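Local coordinates for orotidine 5'-phosphate decarboxylase (Lactobacillus acidophilus, PDB 3TFX), which catalyses the decarboxylation of orotidine 5'-monophosphate to uridine 5'-monophosphate, the last step of de novo UMP synthesis, at residues 77-91 against 107-121. Sequence-based numbering, arbitrary orientation.
Sequences KALAKLGITFTTVHA and AGTPAGHSVPKLLAV
V121 lies over one face of the H90 imidazole, its CB 4.2 Å above the ring plane and displaced toward the rim, and its CG1 reaches CE1 of H90 at 3.7 Å. A water in the plane at the ring edge bonds ND1 of H90 and donates to V121 O; the ring stacks with that of H66 of the second subunit, whose O accepts a hydrogen bond from NE2. The F86 ring is met obliquely at two places: CD1 lies 3.6 Å from K117 CB, while CD2 lies 3.7 Å from L119 CD1. With CG anti to the carbonyl carbon (chi1 -69°), the phenyl leans on these two side chains, and F33 meets it as well. Without the ring, as with an alanine at F86, L119 CD1 and the aliphatic part of K117 are likely to lose their aromatic partner, with a gap opened beside F33. Strands 86-90 and 117-121 are parallel neighbours in the TIM barrel, joined through helix 95-108 as a beta-alpha-beta unit. Six backbone hydrogen bonds join strand 117-121 to residues 85-91, the first from K117 N to T85 O (2.7 Å), the last from A91 N to V121 O (2.9 Å). Facing helix 95-108, L118 CD1 fits against both methyls of V89, 3.7 Å from CG1. T88 OG1 bonds D62, a predicted substrate-binding residue. Before the strands, P116 CG meets I84 CD1 at 3.8 Å, the side chains crossing at about a right angle.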
loop_
_atom_site.group_PDB
_atom_site.type_symbol
_atom_site.label_atom_id
_atom_site.label_comp_id
_atom_site.label_asym_id
_atom_site.label_seq_id
_atom_site.Cartn_x
_atom_site.Cartn_y
_atom_site.Cartn_z
ATOM N N LYS A 77 -10.446 -0.546 7.846
ATOM C CA LYS A 77 -11.451 0.075 8.711
ATOM C C LYS A 77 -11.381 1.599 8.664
ATOM O O LYS A 77 -12.403 2.281 8.544
ATOM C CB LYS A 77 -11.266 -0.396 10.144
ATOM C CG LYS A 77 -12.421 -0.088 11.062
ATOM C CD LYS A 77 -12.009 -0.415 12.490
ATOM C CE LYS A 77 -12.973 0.167 13.487
ATOM N NZ LYS A 77 -12.443 -0.045 14.874
ATOM N N ALA A 78 -10.157 2.116 8.765
ATOM C CA ALA A 78 -9.908 3.544 8.646
ATOM C C ALA A 78 -10.430 4.095 7.312
ATOM O O ALA A 78 -11.035 5.164 7.279
ATOM C CB ALA A 78 -8.414 3.827 8.794
ATOM N N LEU A 79 -10.206 3.365 6.223
ATOM C CA LEU A 79 -10.674 3.814 4.896
ATOM C C LEU A 79 -12.197 3.795 4.723
ATOM O O LEU A 79 -12.737 4.671 4.047
ATOM C CB LEU A 79 -9.992 3.055 3.747
ATOM C CG LEU A 79 -8.459 3.120 3.719
ATOM C CD1 LEU A 79 -7.879 2.460 2.474
ATOM C CD2 LEU A 79 -7.967 4.567 3.848
ATOM N N ALA A 80 -12.878 2.819 5.328
ATOM C CA ALA A 80 -14.342 2.737 5.226
ATOM C C ALA A 80 -15.044 3.900 5.944
ATOM O O ALA A 80 -16.164 4.269 5.588
ATOM C CB ALA A 80 -14.864 1.375 5.711
ATOM N N LYS A 81 -14.370 4.496 6.930
ATOM C CA LYS A 81 -14.901 5.670 7.637
ATOM C C LYS A 81 -14.993 6.880 6.710
ATOM O O LYS A 81 -15.774 7.788 6.955
ATOM C CB LYS A 81 -14.028 6.027 8.840
ATOM C CG LYS A 81 -13.994 5.006 9.968
ATOM C CD LYS A 81 -13.040 5.498 11.062
ATOM C CE LYS A 81 -12.688 4.397 12.061
ATOM N NZ LYS A 81 -11.492 4.761 12.898
ATOM N N LEU A 82 -14.197 6.881 5.641
ATOM C CA LEU A 82 -14.131 8.001 4.691
ATOM C C LEU A 82 -15.279 8.012 3.676
ATOM O O LEU A 82 -15.461 8.993 2.947
ATOM C CB LEU A 82 -12.794 7.967 3.944
ATOM C CG LEU A 82 -11.514 8.604 4.499
ATOM C CD1 LEU A 82 -11.586 8.904 5.992
ATOM C CD2 LEU A 82 -10.305 7.746 4.170
ATOM N N GLY A 83 -16.046 6.927 3.618
ATOM C CA GLY A 83 -17.200 6.836 2.712
ATOM C C GLY A 83 -16.827 6.561 1.260
ATOM O O GLY A 83 -17.517 7.016 0.348
ATOM N N ILE A 84 -15.732 5.827 1.044
ATOM C CA ILE A 84 -15.308 5.436 -0.313
ATOM C C ILE A 84 -16.134 4.243 -0.832
ATOM O O ILE A 84 -16.924 3.656 -0.074
ATOM C CB ILE A 84 -13.737 5.267 -0.484
ATOM C CG1 ILE A 84 -13.171 3.915 -0.010
ATOM C CG2 ILE A 84 -12.961 6.466 0.095
ATOM C CD1 ILE A 84 -13.373 3.563 1.411
ATOM N N THR A 85 -15.985 3.929 -2.122
ATOM C CA THR A 85 -16.818 2.931 -2.781
ATOM C C THR A 85 -16.019 1.660 -3.142
ATOM O O THR A 85 -16.491 0.547 -2.913
ATOM C CB THR A 85 -17.503 3.534 -4.043
ATOM O OG1 THR A 85 -17.999 4.851 -3.741
ATOM C CG2 THR A 85 -18.675 2.655 -4.519
ATOM N N PHE A 86 -14.823 1.839 -3.712
ATOM C CA PHE A 86 -13.920 0.732 -4.051
ATOM C C PHE A 86 -12.582 1.015 -3.402
ATOM O O PHE A 86 -12.159 2.172 -3.333
ATOM C CB PHE A 86 -13.626 0.634 -5.570
ATOM C CG PHE A 86 -14.797 0.210 -6.443
ATOM C CD1 PHE A 86 -16.017 -0.200 -5.911
ATOM C CD2 PHE A 86 -14.634 0.174 -7.825
ATOM C CE1 PHE A 86 -17.076 -0.589 -6.761
ATOM C CE2 PHE A 86 -15.665 -0.214 -8.661
ATOM C CZ PHE A 86 -16.891 -0.590 -8.131
ATOM N N THR A 87 -11.897 -0.044 -2.980
ATOM C CA THR A 87 -10.528 0.054 -2.505
ATOM C C THR A 87 -9.757 -1.238 -2.834
ATOM O O THR A 87 -10.368 -2.291 -3.012
ATOM C CB THR A 87 -10.507 0.396 -0.994
ATOM O OG1 THR A 87 -9.359 1.192 -0.704
ATOM C CG2 THR A 87 -10.498 -0.827 -0.138
ATOM N N THR A 88 -8.432 -1.153 -2.909
ATOM C CA THR A 88 -7.579 -2.290 -3.288
ATOM C C THR A 88 -6.674 -2.865 -2.185
ATOM O O THR A 88 -6.245 -2.154 -1.269
ATOM C CB THR A 88 -6.659 -1.915 -4.482
ATOM O OG1 THR A 88 -6.140 -0.597 -4.276
ATOM C CG2 THR A 88 -7.414 -1.968 -5.781
ATOM N N VAL A 89 -6.399 -4.165 -2.307
ATOM C CA VAL A 89 -5.356 -4.883 -1.549
ATOM C C VAL A 89 -4.565 -5.788 -2.494
ATOM O O VAL A 89 -5.062 -6.171 -3.564
ATOM C CB VAL A 89 -5.926 -5.772 -0.381
ATOM C CG1 VAL A 89 -6.569 -4.926 0.712
ATOM C CG2 VAL A 89 -6.913 -6.824 -0.901
ATOM N N HIS A 90 -3.347 -6.142 -2.090
ATOM C CA HIS A 90 -2.552 -7.149 -2.793
ATOM C C HIS A 90 -2.949 -8.577 -2.429
ATOM O O HIS A 90 -2.907 -8.955 -1.246
ATOM C CB HIS A 90 -1.057 -6.925 -2.525
ATOM C CG HIS A 90 -0.430 -5.945 -3.467
ATOM N ND1 HIS A 90 -0.000 -6.301 -4.727
ATOM C CD2 HIS A 90 -0.200 -4.618 -3.351
ATOM C CE1 HIS A 90 0.482 -5.235 -5.341
ATOM N NE2 HIS A 90 0.373 -4.203 -4.526
ATOM N N ALA A 91 -3.352 -9.362 -3.436
ATOM C CA ALA A 91 -3.598 -10.797 -3.256
ATOM C C ALA A 91 -2.316 -11.519 -2.827
ATOM O O ALA A 91 -2.374 -12.501 -2.098
ATOM C CB ALA A 91 -4.143 -11.436 -4.541
ATOM N N ALA A 107 -16.392 -3.278 9.527
ATOM C CA ALA A 107 -16.323 -2.609 10.834
ATOM C C ALA A 107 -16.286 -1.086 10.728
ATOM O O ALA A 107 -16.811 -0.384 11.593
ATOM C CB ALA A 107 -15.106 -3.116 11.616
ATOM N N GLY A 108 -15.679 -0.570 9.668
ATOM C CA GLY A 108 -15.519 0.870 9.509
ATOM C C GLY A 108 -16.633 1.581 8.765
ATOM O O GLY A 108 -16.659 2.806 8.718
ATOM N N THR A 109 -17.557 0.823 8.179
ATOM C CA THR A 109 -18.664 1.429 7.436
ATOM C C THR A 109 -19.723 2.009 8.381
ATOM O O THR A 109 -20.253 1.282 9.228
ATOM C CB THR A 109 -19.335 0.403 6.496
ATOM O OG1 THR A 109 -18.331 -0.244 5.717
ATOM C CG2 THR A 109 -20.331 1.094 5.546
ATOM N N PRO A 110 -20.042 3.313 8.230
ATOM C CA PRO A 110 -21.130 3.932 8.996
ATOM C C PRO A 110 -22.456 3.246 8.698
ATOM O O PRO A 110 -22.687 2.822 7.562
ATOM C CB PRO A 110 -21.148 5.373 8.484
ATOM C CG PRO A 110 -19.782 5.604 7.977
ATOM C CD PRO A 110 -19.380 4.298 7.358
ATOM N N ALA A 111 -23.300 3.103 9.718
ATOM C CA ALA A 111 -24.602 2.461 9.557
ATOM C C ALA A 111 -25.415 3.187 8.491
ATOM O O ALA A 111 -25.308 4.412 8.332
ATOM C CB ALA A 111 -25.363 2.427 10.888
ATOM N N GLY A 112 -26.205 2.424 7.745
ATOM C CA GLY A 112 -26.964 2.983 6.635
ATOM C C GLY A 112 -26.153 2.936 5.357
ATOM O O GLY A 112 -26.657 2.511 4.318
ATOM N N HIS A 113 -24.892 3.359 5.443
ATOM C CA HIS A 113 -23.977 3.383 4.296
ATOM C C HIS A 113 -23.651 1.996 3.741
ATOM O O HIS A 113 -23.801 0.979 4.417
ATOM C CB HIS A 113 -22.683 4.110 4.657
ATOM C CG HIS A 113 -22.864 5.569 4.942
ATOM N ND1 HIS A 113 -23.771 6.044 5.867
ATOM C CD2 HIS A 113 -22.238 6.658 4.436
ATOM C CE1 HIS A 113 -23.703 7.363 5.910
ATOM N NE2 HIS A 113 -22.778 7.760 5.054
ATOM N N SER A 114 -23.197 1.971 2.495
ATOM C CA SER A 114 -22.855 0.726 1.832
ATOM C C SER A 114 -21.372 0.366 2.067
ATOM O O SER A 114 -20.496 1.231 1.982
ATOM C CB SER A 114 -23.187 0.842 0.342
ATOM O OG SER A 114 -22.721 -0.286 -0.374
ATOM N N VAL A 115 -21.101 -0.904 2.375
ATOM C CA VAL A 115 -19.729 -1.376 2.618
ATOM C C VAL A 115 -18.917 -1.260 1.318
ATOM O O VAL A 115 -19.338 -1.764 0.272
ATOM C CB VAL A 115 -19.677 -2.851 3.110
ATOM C CG1 VAL A 115 -18.220 -3.284 3.393
ATOM C CG2 VAL A 115 -20.553 -3.080 4.355
ATOM N N PRO A 116 -17.753 -0.597 1.380
ATOM C CA PRO A 116 -16.900 -0.482 0.207
ATOM C C PRO A 116 -16.604 -1.854 -0.414
ATOM O O PRO A 116 -16.535 -2.860 0.298
ATOM C CB PRO A 116 -15.612 0.121 0.774
ATOM C CG PRO A 116 -16.021 0.867 1.971
ATOM C CD PRO A 116 -17.234 0.174 2.525
ATOM N N LYS A 117 -16.451 -1.892 -1.729
ATOM C CA LYS A 117 -16.105 -3.137 -2.419
ATOM C C LYS A 117 -14.596 -3.343 -2.318
ATOM O O LYS A 117 -13.836 -2.408 -2.523
ATOM C CB LYS A 117 -16.567 -3.100 -3.885
ATOM C CG LYS A 117 -18.067 -2.905 -4.050
ATOM C CD LYS A 117 -18.770 -4.253 -3.992
ATOM C CE LYS A 117 -19.996 -4.254 -3.102
ATOM N NZ LYS A 117 -21.198 -3.673 -3.742
ATOM N N LEU A 118 -14.176 -4.557 -1.973
ATOM C CA LEU A 118 -12.754 -4.878 -1.834
ATOM C C LEU A 118 -12.255 -5.516 -3.112
ATOM O O LEU A 118 -12.719 -6.583 -3.513
ATOM C CB LEU A 118 -12.527 -5.843 -0.664
ATOM C CG LEU A 118 -11.115 -6.360 -0.386
ATOM C CD1 LEU A 118 -10.170 -5.203 -0.041
ATOM C CD2 LEU A 118 -11.157 -7.416 0.751
ATOM N N LEU A 119 -11.288 -4.880 -3.742
ATOM C CA LEU A 119 -10.773 -5.395 -4.995
ATOM C C LEU A 119 -9.345 -5.874 -4.809
ATOM O O LEU A 119 -8.527 -5.176 -4.209
ATOM C CB LEU A 119 -10.831 -4.303 -6.077
ATOM C CG LEU A 119 -12.187 -3.639 -6.314
ATOM C CD1 LEU A 119 -12.019 -2.359 -7.135
ATOM C CD2 LEU A 119 -13.126 -4.609 -7.023
ATOM N N ALA A 120 -9.042 -7.048 -5.339
ATOM C CA ALA A 120 -7.695 -7.606 -5.232
ATOM C C ALA A 120 -6.868 -7.254 -6.441
ATOM O O ALA A 120 -7.318 -7.374 -7.590
ATOM C CB ALA A 120 -7.730 -9.118 -5.053
ATOM N N VAL A 121 -5.667 -6.774 -6.168
ATOM C CA VAL A 121 -4.653 -6.665 -7.180
ATOM C C VAL A 121 -3.972 -8.004 -7.248
ATOM O O VAL A 121 -3.771 -8.689 -6.232
ATOM C CB VAL A 121 -3.641 -5.544 -6.867
ATOM C CG1 VAL A 121 -2.351 -5.692 -7.703
ATOM C CG2 VAL A 121 -4.307 -4.182 -7.098
HETATM O O HOH W 1 -19.686 -0.099 -2.218
HETATM O O HOH W 2 -0.807 -8.787 -5.383
#